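Local coordinates for protein adenine phosphoribosyltransferase (Leishmania donovani, PDB 1QB7) that probably catalyses the one-step salvage of adenine, joining it to 5-phospho-alpha-D-ribose 1-diphosphate to give AMP and diphosphate, at residues V141-D146 with V169-I174; N8-D13 with D196-S201; D146-G151 with L180-K185; E126-R131 with G151-S156. One frame throughout, in Å; residues are numbered along the deposited sequence.

Contact 1 (V141-D146 with V169-I174); sequences VVLIDD and VEMVSI
Val141-Asp145 and Val169-Ser173 run side by side as parallel strands, their short axes 14° apart and 4.7 Å from each other at the closest point. Amides and carbonyls alternate across the gap as parallel pairing requires: Val169 N binds Val141 O, Leu143 N binds Glu170 O, Val172 N returns to Leu143 O at 2.8 Å in an almost straight bond, and Asp145 N reaches Val172 O at a longer 3.3 Å. CA-H...O contacts fill the places between, as from Ser173 CA to Asp145 O (3.2 Å). Both chains turn a corner at the end, where Ile174 N still makes a weak bond to Asp146 O. Helix 152-163 links these strands in a beta-alpha-beta crossover of the Rossmann-like type I phosphoribosyltransferase fold, and it packs on the face bearing Leu143 and Met171. There the flexible thioether of Met171, bent at two torsions, folds back until SD lies 3.7 Å from Leu143 CB and CE reaches Asp145 CB. On the opposite face the branched Val142, Ile144 and Val172, suited to strands, pack together. Val172 CG1 sits between its own backbone N and carbonyl carbon (chi1 54°), which brings it tightly to 3.0 Å from Leu143 O and to 3.7 Å from Ile144 CB. Val142 CG1 meets the same methyl, while its CG2 rests 3.8 Å from Val169 CB. Glu170, buried on this face, is satisfied by Arg64 and Tyr65. Asp145 belongs to the magnesium site, and Asp146 forms a salt bridge with Arg81, which binds adenine.

Contact 2 (N8-D13 with D196-S201); sequences NSFLLD and DIKFIS
Phe10 and Lys198 meet by crossing at about a right angle, the methylenes of the lysine running obliquely past Phe10 CD1 and CE1: Lys198 CG and CE both lie 3.8 Å from Phe10 CE1. A bend at chi3 (-68°) turns the end of the lysine back toward the ring, but NZ stays 5.2 Å from the Phe10 centroid, so any cation-pi attraction is weak and most of the contact is apolar. Phe199 O lies at the ring edge, 3.7 Å from Phe10 CD1, and also accepts the Phe10 N-H at 2.8 Å in a nearly straight bond. Three more backbone bonds complete a parallel ladder: Phe199 N to Asn8 O, Ser201 N to Phe10 O, and Leu12 N to Ser201 O. This joins strand 9-12, from the N-terminal end of the chain, to strand 199-201 of the phosphoribosyltransferase core sheet. On the side of the sheet that carries Phe10, the branched Ile200 offers CG2 to Phe10 CB at 4.2 Å, and Phe2 of the antiparallel strand 2-4 packs beside both. On the other side, small Ser9 leaves its OG 4.1 Å from Phe199 CB, and helix 182-192 packs there through Ala183, with His187 meeting the Phe199 ring. Ser201 OG is held by Leu203 O.

Contact 3 (D146-G151 with L180-K185); sequences DVLATG and LKAAEK. With ADE (adenine), chain C.
Ala182 CB is at the centre of the dense part of this contact, a methyl small enough to be set against the backbone of the loop. It comes 3.3 Å from Ala149 O and 3.6 Å from Thr150 O, while Leu148 CG lies 4.0 Å away. Leu148, its CG anti to the backbone N (chi1 -180°), brings both terminal methyls beside the same alanine carbon, and Phe199 of strand 199-201 in the main sheet touches it. Gly151, just before helix 152-163, carries a positive phi of 79°, a conformation glycine adopts readily, and its bare backbone passes close to Ala182 at the start of helix 182-192. The other side is more open to solvent: Leu180, partly exposed, still brings CB to 3.3 Å from Ala149 O and CD1 to 3.8 Å from Ala149 CB, but exposed Thr150 is only grazed by the same CD1. A water donates to Ala149 O at 2.7 Å and accepts from Ala182 N at 3.1 Å. That amide lies in the first turn, where the helix itself offers no carbonyl, so the water supplies an acceptor and at the same time ties helix to loop. Ala149 thus faces two ways: its carbonyl meets Ala182 at the helix start and its methyl meets Leu180 just before the helix, and the same CB stands 3.4 Å from adenine N9, with Val147 also lining the pocket. The small methyl and the water-bridged carbonyl are consistent with the start of helix 182-192 helping to fix the loop against which the base rests.

Contact 4 (E126-R131 with G151-S156); sequences EVMTIR and GGTALS
A loose, partly water-mediated contact joins Glu126 and Met128, on the approach to strand 129-131, with Thr153 and Ser156 near the start of helix 152-163. Its apolar part is small: Met128 CB lies 4.0 Å from Ser156 CB, and Met128 CG lies 4.2 Å from Thr153 CG2. The unbranched, twice-bent methionine suits this site because its chain can touch both the helix and Met100 of strand 97-100. Glu126 crosses Thr153 at a slant, so that OE2 comes 3.6 Å from Thr153 CG2. The methyl offers no polar hydrogen, so this is a van der Waals touch; the carboxylate has its salt bridge through OE1 with Lys102. Direct polar pairing is replaced by one water. It donates to Glu126 O at 2.7 Å, lies 2.6 Å from Ser156 OG, and gives a weak 3.3 Å bond to Gly152 O. Ser156, short enough to leave the water between helix and chain, also bonds Ser113, whose hydroxyl in turn holds Met128 N; a serine pair thus stitches the two segments together. Thr153 has OG1 between its backbone N and carbonyl carbon (chi1 48°), with CG2 turned to Glu126 and Met128. One branch therefore serves packing, while the residue also belongs, with Asp145 at the end of strand 140-145, to the magnesium site, in the strand-loop-helix motif that in type I phosphoribosyltransferases binds phosphoribosyl diphosphate.

Contacts 1 and 2 lie in one mixed sheet, with centres 10 Å apart: strand 199-201 stands between 9-12 and 167-173, and 140-145 follows beyond. Contact 3 continues from contact 1 through Asp146, which they share, and contact 4 continues from contact 3 through Gly151. Along the chain the segments of contacts 1, 3 and 4 alternate, interlocking them, whereas the N-terminal strand of contact 2 and its partner enclose all the others. Helix 152-163 packs through Ala154 against Met171 of contact 1 and Leu148 of contact 3. Strand, loop and helix thereby bring Asp145, Val147, Ala149 and Thr153 together around magnesium and adenine, while contact 2, 19 Å from contact 4 between centres, extends the sheet.

Contact 1 (V141-D146 with V169-I174)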
loop_
_atom_site.group_PDB
_atom_site.type_symbol
_atom_site.label_atom_id
_atom_site.label_comp_id
_atom_site.label_asym_id
_atom_site.label_seq_id
_atom_site.Cartn_x
_atom_site.Cartn_y
_atom_site.Cartn_z
ATOM N N VAL A 141 4.735 16.360 9.408
ATOM C CA VAL A 141 4.635 15.109 8.675
ATOM C C VAL A 141 5.706 14.057 8.889
ATOM O O VAL A 141 6.900 14.339 8.809
ATOM C CB VAL A 141 4.594 15.410 7.152
ATOM C CG1 VAL A 141 4.213 14.168 6.360
ATOM C CG2 VAL A 141 3.646 16.569 6.867
ATOM N N VAL A 142 5.255 12.830 9.123
ATOM C CA VAL A 142 6.149 11.694 9.274
ATOM C C VAL A 142 6.154 10.980 7.921
ATOM O O VAL A 142 5.094 10.619 7.392
ATOM C CB VAL A 142 5.662 10.714 10.357
ATOM C CG1 VAL A 142 6.513 9.443 10.352
ATOM C CG2 VAL A 142 5.722 11.381 11.723
ATOM N N LEU A 143 7.340 10.871 7.326
ATOM C CA LEU A 143 7.529 10.196 6.039
ATOM C C LEU A 143 7.857 8.721 6.277
ATOM O O LEU A 143 8.683 8.402 7.126
ATOM C CB LEU A 143 8.649 10.876 5.249
ATOM C CG LEU A 143 8.360 12.209 4.565
ATOM C CD1 LEU A 143 7.919 13.265 5.556
ATOM C CD2 LEU A 143 9.609 12.645 3.828
ATOM N N ILE A 144 7.203 7.820 5.546
ATOM C CA ILE A 144 7.450 6.392 5.736
ATOM C C ILE A 144 7.526 5.555 4.447
ATOM O O ILE A 144 6.816 5.805 3.477
ATOM C CB ILE A 144 6.403 5.776 6.735
ATOM C CG1 ILE A 144 6.795 4.352 7.143
ATOM C CG2 ILE A 144 5.006 5.789 6.125
ATOM C CD1 ILE A 144 6.027 3.818 8.349
ATOM N N ASP A 145 8.415 4.564 4.465
ATOM C CA ASP A 145 8.635 3.636 3.357
ATOM C C ASP A 145 9.323 2.435 4.013
ATOM O O ASP A 145 9.768 2.526 5.159
ATOM C CB ASP A 145 9.550 4.279 2.302
ATOM C CG ASP A 145 9.517 3.557 0.954
ATOM O OD1 ASP A 145 8.692 2.638 0.753
ATOM O OD2 ASP A 145 10.320 3.935 0.080
ATOM N N ASP A 146 9.432 1.315 3.310
ATOM C CA ASP A 146 10.051 0.143 3.918
ATOM C C ASP A 146 11.573 0.157 3.961
ATOM O O ASP A 146 12.170 -0.121 5.001
ATOM C CB ASP A 146 9.543 -1.149 3.268
ATOM C CG ASP A 146 10.043 -1.336 1.846
ATOM O OD1 ASP A 146 10.176 -0.345 1.098
ATOM O OD2 ASP A 146 10.291 -2.496 1.471
ATOM N N VAL A 169 8.814 15.672 10.244
ATOM C CA VAL A 169 9.128 15.218 11.594
ATOM C C VAL A 169 10.375 14.354 11.481
ATOM O O VAL A 169 11.381 14.597 12.152
ATOM C CB VAL A 169 7.971 14.384 12.198
ATOM C CG1 VAL A 169 8.389 13.753 13.519
ATOM C CG2 VAL A 169 6.756 15.270 12.409
ATOM N N GLU A 170 10.304 13.370 10.590
ATOM C CA GLU A 170 11.405 12.454 10.340
ATOM C C GLU A 170 11.055 11.516 9.196
ATOM O O GLU A 170 9.883 11.357 8.843
ATOM C CB GLU A 170 11.716 11.624 11.594
ATOM C CG GLU A 170 10.580 10.708 12.019
ATOM C CD GLU A 170 10.707 10.206 13.443
ATOM O OE1 GLU A 170 11.441 10.818 14.242
ATOM O OE2 GLU A 170 10.059 9.195 13.769
ATOM N N MET A 171 12.092 10.952 8.585
ATOM C CA MET A 171 11.943 9.986 7.509
ATOM C C MET A 171 12.172 8.644 8.189
ATOM O O MET A 171 13.252 8.403 8.728
ATOM C CB MET A 171 13.007 10.217 6.439
ATOM C CG MET A 171 13.099 9.127 5.366
ATOM S SD MET A 171 11.643 8.946 4.311
ATOM C CE MET A 171 11.642 7.171 4.029
ATOM N N VAL A 172 11.143 7.803 8.229
ATOM C CA VAL A 172 11.267 6.491 8.857
ATOM C C VAL A 172 11.222 5.347 7.854
ATOM O O VAL A 172 10.459 5.379 6.890
ATOM C CB VAL A 172 10.195 6.271 9.979
ATOM C CG1 VAL A 172 8.806 6.512 9.449
ATOM C CG2 VAL A 172 10.291 4.853 10.559
ATOM N N SER A 173 12.091 4.367 8.064
ATOM C CA SER A 173 12.153 3.189 7.213
ATOM C C SER A 173 12.334 1.949 8.086
ATOM O O SER A 173 12.878 2.034 9.187
ATOM C CB SER A 173 13.292 3.307 6.188
ATOM O OG SER A 173 14.560 3.435 6.802
ATOM N N ILE A 174 11.821 0.815 7.622
ATOM C CA ILE A 174 11.951 -0.437 8.360
ATOM C C ILE A 174 13.420 -0.870 8.268
ATOM O O ILE A 174 14.046 -1.237 9.264
ATOM C CB ILE A 174 11.067 -1.563 7.736
ATOM C CG1 ILE A 174 9.598 -1.126 7.646
ATOM C CG2 ILE A 174 11.216 -2.851 8.529
ATOM C CD1 ILE A 174 8.968 -0.723 8.968
#

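Contact 2 (N8-D13 with D196-S201)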
loop_
_atom_site.group_PDB
_atom_site.type_symbol
_atom_site.label_atom_id
_atom_site.label_comp_id
_atom_site.label_asym_id
_atom_site.label_seq_id
_atom_site.Cartn_x
_atom_site.Cartn_y
_atom_site.Cartn_z
ATOM N N ASN A 8 22.323 13.073 12.434
ATOM C CA ASN A 8 20.877 13.012 12.201
ATOM C C ASN A 8 20.355 11.757 11.516
ATOM O O ASN A 8 19.364 11.791 10.782
ATOM C CB ASN A 8 20.400 14.248 11.439
ATOM C CG ASN A 8 20.038 15.375 12.358
ATOM O OD1 ASN A 8 20.490 16.507 12.181
ATOM N ND2 ASN A 8 19.218 15.077 13.362
ATOM N N SER A 9 21.030 10.649 11.763
ATOM C CA SER A 9 20.628 9.378 11.201
ATOM C C SER A 9 20.712 8.401 12.365
ATOM O O SER A 9 21.787 8.171 12.915
ATOM C CB SER A 9 21.561 8.993 10.064
ATOM O OG SER A 9 21.079 7.840 9.406
ATOM N N PHE A 10 19.558 7.880 12.770
ATOM C CA PHE A 10 19.468 6.971 13.910
ATOM C C PHE A 10 19.060 5.542 13.581
ATOM O O PHE A 10 18.241 5.297 12.697
ATOM C CB PHE A 10 18.507 7.546 14.956
ATOM C CG PHE A 10 18.859 8.940 15.402
ATOM C CD1 PHE A 10 18.574 10.038 14.596
ATOM C CD2 PHE A 10 19.492 9.155 16.622
ATOM C CE1 PHE A 10 18.911 11.330 14.999
ATOM C CE2 PHE A 10 19.834 10.445 17.032
ATOM C CZ PHE A 10 19.544 11.532 16.218
ATOM N N LEU A 11 19.626 4.604 14.331
ATOM C CA LEU A 11 19.340 3.190 14.151
ATOM C C LEU A 11 18.901 2.594 15.479
ATOM O O LEU A 11 19.518 2.849 16.512
ATOM C CB LEU A 11 20.587 2.469 13.649
ATOM C CG LEU A 11 20.488 0.960 13.436
ATOM C CD1 LEU A 11 19.472 0.637 12.339
ATOM C CD2 LEU A 11 21.865 0.440 13.066
ATOM N N LEU A 12 17.813 1.830 15.452
ATOM C CA LEU A 12 17.299 1.193 16.653
ATOM C C LEU A 12 18.369 0.249 17.204
ATOM O O LEU A 12 18.983 -0.507 16.454
ATOM C CB LEU A 12 16.023 0.416 16.328
ATOM C CG LEU A 12 15.307 -0.246 17.506
ATOM C CD1 LEU A 12 14.895 0.812 18.520
ATOM C CD2 LEU A 12 14.102 -1.035 17.013
ATOM N N ASP A 13 18.634 0.343 18.501
ATOM C CA ASP A 13 19.629 -0.509 19.140
ATOM C C ASP A 13 19.224 -1.969 18.903
ATOM O O ASP A 13 18.079 -2.347 19.162
ATOM C CB ASP A 13 19.700 -0.171 20.634
ATOM C CG ASP A 13 20.667 -1.048 21.385
ATOM O OD1 ASP A 13 21.889 -0.810 21.301
ATOM O OD2 ASP A 13 20.201 -1.979 22.063
ATOM N N ASP A 196 19.055 19.297 8.950
ATOM C CA ASP A 196 18.230 19.081 10.132
ATOM C C ASP A 196 17.151 18.012 10.003
ATOM O O ASP A 196 16.389 17.796 10.946
ATOM C CB ASP A 196 17.606 20.403 10.605
ATOM C CG ASP A 196 18.650 21.413 11.071
ATOM O OD1 ASP A 196 19.615 21.008 11.761
ATOM O OD2 ASP A 196 18.509 22.611 10.744
ATOM N N ILE A 197 17.088 17.346 8.851
ATOM C CA ILE A 197 16.099 16.293 8.631
ATOM C C ILE A 197 16.553 15.023 9.338
ATOM O O ILE A 197 17.638 14.518 9.070
ATOM C CB ILE A 197 15.919 15.957 7.122
ATOM C CG1 ILE A 197 15.445 17.188 6.337
ATOM C CG2 ILE A 197 14.944 14.788 6.954
ATOM C CD1 ILE A 197 14.120 17.765 6.801
ATOM N N LYS A 198 15.715 14.502 10.228
ATOM C CA LYS A 198 16.049 13.287 10.951
ATOM C C LYS A 198 15.629 12.021 10.199
ATOM O O LYS A 198 14.533 11.945 9.640
ATOM C CB LYS A 198 15.410 13.290 12.339
ATOM C CG LYS A 198 15.721 12.034 13.117
ATOM C CD LYS A 198 14.983 11.952 14.437
ATOM C CE LYS A 198 15.472 12.985 15.426
ATOM N NZ LYS A 198 14.790 12.812 16.734
ATOM N N PHE A 199 16.536 11.050 10.162
ATOM C CA PHE A 199 16.293 9.764 9.527
ATOM C C PHE A 199 16.344 8.691 10.605
ATOM O O PHE A 199 17.270 8.676 11.412
ATOM C CB PHE A 199 17.381 9.448 8.495
ATOM C CG PHE A 199 17.278 10.245 7.230
ATOM C CD1 PHE A 199 17.900 11.483 7.121
ATOM C CD2 PHE A 199 16.549 9.760 6.148
ATOM C CE1 PHE A 199 17.799 12.230 5.952
ATOM C CE2 PHE A 199 16.437 10.498 4.969
ATOM C CZ PHE A 199 17.063 11.736 4.872
ATOM N N ILE A 200 15.333 7.832 10.661
ATOM C CA ILE A 200 15.336 6.733 11.622
ATOM C C ILE A 200 15.032 5.424 10.897
ATOM O O ILE A 200 14.228 5.386 9.958
ATOM C CB ILE A 200 14.339 6.920 12.807
ATOM C CG1 ILE A 200 12.895 6.889 12.317
ATOM C CG2 ILE A 200 14.641 8.204 13.571
ATOM C CD1 ILE A 200 11.899 6.559 13.404
ATOM N N SER A 201 15.738 4.368 11.291
ATOM C CA SER A 201 15.559 3.039 10.714
ATOM C C SER A 201 15.464 2.031 11.850
ATOM O O SER A 201 16.069 2.226 12.907
ATOM C CB SER A 201 16.734 2.686 9.802
ATOM O OG SER A 201 16.508 1.466 9.126
#

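Contact 3 (D146-G151 with L180-K185)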
loop_
_atom_site.group_PDB
_atom_site.type_symbol
_atom_site.label_atom_id
_atom_site.label_comp_id
_atom_site.label_asym_id
_atom_site.label_seq_id
_atom_site.Cartn_x
_atom_site.Cartn_y
_atom_site.Cartn_z
ATOM N N ASP A 146 9.432 1.315 3.310
ATOM C CA ASP A 146 10.051 0.143 3.918
ATOM C C ASP A 146 11.573 0.157 3.961
ATOM O O ASP A 146 12.170 -0.121 5.001
ATOM C CB ASP A 146 9.543 -1.149 3.268
ATOM C CG ASP A 146 10.043 -1.336 1.846
ATOM O OD1 ASP A 146 10.176 -0.345 1.098
ATOM O OD2 ASP A 146 10.291 -2.496 1.471
ATOM N N VAL A 147 12.198 0.501 2.841
ATOM C CA VAL A 147 13.655 0.513 2.754
ATOM C C VAL A 147 14.222 1.867 2.325
ATOM O O VAL A 147 13.696 2.504 1.411
ATOM C CB VAL A 147 14.155 -0.562 1.735
ATOM C CG1 VAL A 147 15.669 -0.543 1.635
ATOM C CG2 VAL A 147 13.678 -1.948 2.136
ATOM N N LEU A 148 15.247 2.340 3.034
ATOM C CA LEU A 148 15.906 3.581 2.644
ATOM C C LEU A 148 17.149 3.122 1.890
ATOM O O LEU A 148 18.107 2.642 2.498
ATOM C CB LEU A 148 16.319 4.435 3.845
ATOM C CG LEU A 148 17.009 5.744 3.418
ATOM C CD1 LEU A 148 16.034 6.651 2.694
ATOM C CD2 LEU A 148 17.591 6.458 4.612
ATOM N N ALA A 149 17.082 3.180 0.564
ATOM C CA ALA A 149 18.193 2.769 -0.284
ATOM C C ALA A 149 18.952 3.992 -0.806
ATOM O O ALA A 149 19.799 4.529 -0.103
ATOM C CB ALA A 149 17.685 1.909 -1.421
ATOM N N THR A 150 18.642 4.449 -2.018
ATOM C CA THR A 150 19.320 5.625 -2.575
ATOM C C THR A 150 18.722 6.945 -2.071
ATOM O O THR A 150 19.350 7.997 -2.179
ATOM C CB THR A 150 19.314 5.626 -4.114
ATOM O OG1 THR A 150 17.964 5.700 -4.591
ATOM C CG2 THR A 150 19.977 4.369 -4.647
ATOM N N GLY A 151 17.498 6.888 -1.552
ATOM C CA GLY A 151 16.856 8.076 -1.020
ATOM C C GLY A 151 16.231 9.037 -2.009
ATOM O O GLY A 151 15.908 10.170 -1.639
ATOM N N LEU A 180 24.685 2.857 0.786
ATOM C CA LEU A 180 24.233 3.779 -0.247
ATOM C C LEU A 180 24.235 5.249 0.174
ATOM O O LEU A 180 23.912 6.128 -0.623
ATOM C CB LEU A 180 22.862 3.350 -0.761
ATOM C CG LEU A 180 22.887 2.009 -1.497
ATOM C CD1 LEU A 180 21.476 1.497 -1.732
ATOM C CD2 LEU A 180 23.640 2.166 -2.815
ATOM N N LYS A 181 24.574 5.499 1.436
ATOM C CA LYS A 181 24.687 6.854 1.990
ATOM C C LYS A 181 23.586 7.878 1.671
ATOM O O LYS A 181 23.867 9.064 1.499
ATOM C CB LYS A 181 26.063 7.433 1.630
ATOM C CG LYS A 181 27.226 6.683 2.265
ATOM C CD LYS A 181 28.538 6.989 1.571
ATOM C CE LYS A 181 29.676 6.189 2.186
ATOM N NZ LYS A 181 30.918 6.266 1.362
ATOM N N ALA A 182 22.334 7.426 1.656
ATOM C CA ALA A 182 21.198 8.301 1.373
ATOM C C ALA A 182 21.094 9.460 2.367
ATOM O O ALA A 182 20.924 10.611 1.964
ATOM C CB ALA A 182 19.904 7.497 1.365
ATOM N N ALA A 183 21.178 9.154 3.661
ATOM C CA ALA A 183 21.099 10.185 4.694
ATOM C C ALA A 183 22.257 11.173 4.569
ATOM O O ALA A 183 22.045 12.385 4.619
ATOM C CB ALA A 183 21.080 9.558 6.082
ATOM N N GLU A 184 23.470 10.649 4.388
ATOM C CA GLU A 184 24.668 11.474 4.238
ATOM C C GLU A 184 24.508 12.451 3.066
ATOM O O GLU A 184 24.745 13.647 3.215
ATOM C CB GLU A 184 25.904 10.593 3.993
ATOM C CG GLU A 184 26.941 10.582 5.117
ATOM C CD GLU A 184 26.595 9.632 6.252
ATOM O OE1 GLU A 184 27.475 8.841 6.650
ATOM O OE2 GLU A 184 28.281 10.443 1.923
ATOM N N LYS A 185 24.101 11.938 1.906
ATOM C CA LYS A 185 23.920 12.761 0.708
ATOM C C LYS A 185 22.821 13.813 0.842
ATOM O O LYS A 185 22.993 14.955 0.417
ATOM C CB LYS A 185 23.649 11.876 -0.504
ATOM C CG LYS A 185 24.784 10.922 -0.811
ATOM C CD LYS A 185 24.446 10.033 -1.984
ATOM C CE LYS A 185 25.584 9.076 -2.265
ATOM N NZ LYS A 185 25.315 8.290 -3.499
HETATM N N9 ADE C . 16.717 -0.673 -3.433
HETATM C C8 ADE C . 15.396 -0.502 -3.595
HETATM N N7 ADE C . 14.655 -1.407 -2.947
HETATM C C5 ADE C . 15.586 -2.206 -2.331
HETATM C C6 ADE C . 15.476 -3.331 -1.505
HETATM N N6 ADE C . 14.295 -3.839 -1.162
HETATM N N1 ADE C . 16.639 -3.885 -1.065
HETATM C C2 ADE C . 17.811 -3.351 -1.428
HETATM N N3 ADE C . 18.030 -2.287 -2.208
HETATM C C4 ADE C . 16.857 -1.766 -2.623
HETATM O O HOH W 1 21.206 4.626 2.223
#

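Contact 4 (E126-R131 with G151-S156)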
loop_
_atom_site.group_PDB
_atom_site.type_symbol
_atom_site.label_atom_id
_atom_site.label_comp_id
_atom_site.label_asym_id
_atom_site.label_seq_id
_atom_site.Cartn_x
_atom_site.Cartn_y
_atom_site.Cartn_z
ATOM N N GLU A 126 12.481 9.575 -10.081
ATOM C CA GLU A 126 11.027 9.561 -10.202
ATOM C C GLU A 126 10.389 10.859 -9.737
ATOM O O GLU A 126 10.715 11.383 -8.674
ATOM C CB GLU A 126 10.434 8.423 -9.373
ATOM C CG GLU A 126 11.116 7.084 -9.547
ATOM C CD GLU A 126 10.563 6.039 -8.600
ATOM O OE1 GLU A 126 9.455 5.531 -8.868
ATOM O OE2 GLU A 126 11.227 5.732 -7.584
ATOM N N VAL A 127 9.500 11.398 -10.559
ATOM C CA VAL A 127 8.779 12.600 -10.190
ATOM C C VAL A 127 7.585 12.068 -9.394
ATOM O O VAL A 127 6.798 11.273 -9.911
ATOM C CB VAL A 127 8.286 13.368 -11.434
ATOM C CG1 VAL A 127 7.428 14.561 -11.020
ATOM C CG2 VAL A 127 9.476 13.825 -12.263
ATOM N N MET A 128 7.501 12.445 -8.119
ATOM C CA MET A 128 6.413 11.999 -7.252
ATOM C C MET A 128 5.489 13.157 -6.893
ATOM O O MET A 128 5.878 14.320 -6.984
ATOM C CB MET A 128 6.984 11.340 -5.998
ATOM C CG MET A 128 7.821 10.091 -6.284
ATOM S SD MET A 128 6.856 8.725 -6.970
ATOM C CE MET A 128 6.084 8.108 -5.494
ATOM N N THR A 129 4.260 12.835 -6.488
ATOM C CA THR A 129 3.271 13.858 -6.152
ATOM C C THR A 129 2.426 13.562 -4.913
ATOM O O THR A 129 2.433 12.458 -4.369
ATOM C CB THR A 129 2.238 14.050 -7.306
ATOM O OG1 THR A 129 1.376 12.904 -7.376
ATOM C CG2 THR A 129 2.926 14.233 -8.649
ATOM N N ILE A 130 1.710 14.594 -4.486
ATOM C CA ILE A 130 0.747 14.530 -3.391
ATOM C C ILE A 130 -0.328 15.509 -3.856
ATOM O O ILE A 130 -0.048 16.410 -4.655
ATOM C CB ILE A 130 1.283 15.013 -1.998
ATOM C CG1 ILE A 130 1.745 16.468 -2.060
ATOM C CG2 ILE A 130 2.347 14.060 -1.454
ATOM C CD1 ILE A 130 2.051 17.054 -0.706
ATOM N N ARG A 131 -1.560 15.311 -3.407
ATOM C CA ARG A 131 -2.630 16.210 -3.795
ATOM C C ARG A 131 -2.409 17.553 -3.106
ATOM O O ARG A 131 -2.043 17.613 -1.933
ATOM C CB ARG A 131 -3.996 15.638 -3.403
ATOM C CG ARG A 131 -5.180 16.401 -4.003
ATOM C CD ARG A 131 -6.520 15.971 -3.413
ATOM N NE ARG A 131 -6.635 16.344 -2.005
ATOM C CZ ARG A 131 -6.376 15.534 -0.981
ATOM N NH1 ARG A 131 -6.001 14.273 -1.187
ATOM N NH2 ARG A 131 -6.500 15.984 0.261
ATOM N N GLY A 151 17.498 6.888 -1.552
ATOM C CA GLY A 151 16.856 8.076 -1.020
ATOM C C GLY A 151 16.231 9.037 -2.009
ATOM O O GLY A 151 15.908 10.170 -1.639
ATOM N N GLY A 152 16.046 8.597 -3.252
ATOM C CA GLY A 152 15.445 9.453 -4.256
ATOM C C GLY A 152 14.045 9.885 -3.869
ATOM O O GLY A 152 13.719 11.076 -3.892
ATOM N N THR A 153 13.210 8.922 -3.498
ATOM C CA THR A 153 11.840 9.236 -3.105
ATOM C C THR A 153 11.782 9.967 -1.772
ATOM O O THR A 153 10.867 10.752 -1.538
ATOM C CB THR A 153 10.947 7.986 -3.072
ATOM O OG1 THR A 153 11.609 6.935 -2.360
ATOM C CG2 THR A 153 10.637 7.521 -4.494
ATOM N N ALA A 154 12.770 9.731 -0.911
ATOM C CA ALA A 154 12.824 10.409 0.384
ATOM C C ALA A 154 12.960 11.909 0.124
ATOM O O ALA A 154 12.272 12.725 0.749
ATOM C CB ALA A 154 14.004 9.896 1.225
ATOM N N LEU A 155 13.824 12.254 -0.832
ATOM C CA LEU A 155 14.045 13.643 -1.207
ATOM C C LEU A 155 12.768 14.233 -1.809
ATOM O O LEU A 155 12.448 15.398 -1.562
ATOM C CB LEU A 155 15.215 13.772 -2.189
ATOM C CG LEU A 155 15.476 15.186 -2.740
ATOM C CD1 LEU A 155 15.857 16.150 -1.620
ATOM C CD2 LEU A 155 16.570 15.142 -3.792
ATOM N N SER A 156 12.040 13.439 -2.594
ATOM C CA SER A 156 10.782 13.924 -3.172
ATOM C C SER A 156 9.804 14.258 -2.046
ATOM O O SER A 156 9.082 15.258 -2.104
ATOM C CB SER A 156 10.165 12.882 -4.099
ATOM O OG SER A 156 10.750 12.965 -5.385
HETATM O O HOH W 2 11.426 10.562 -6.218
#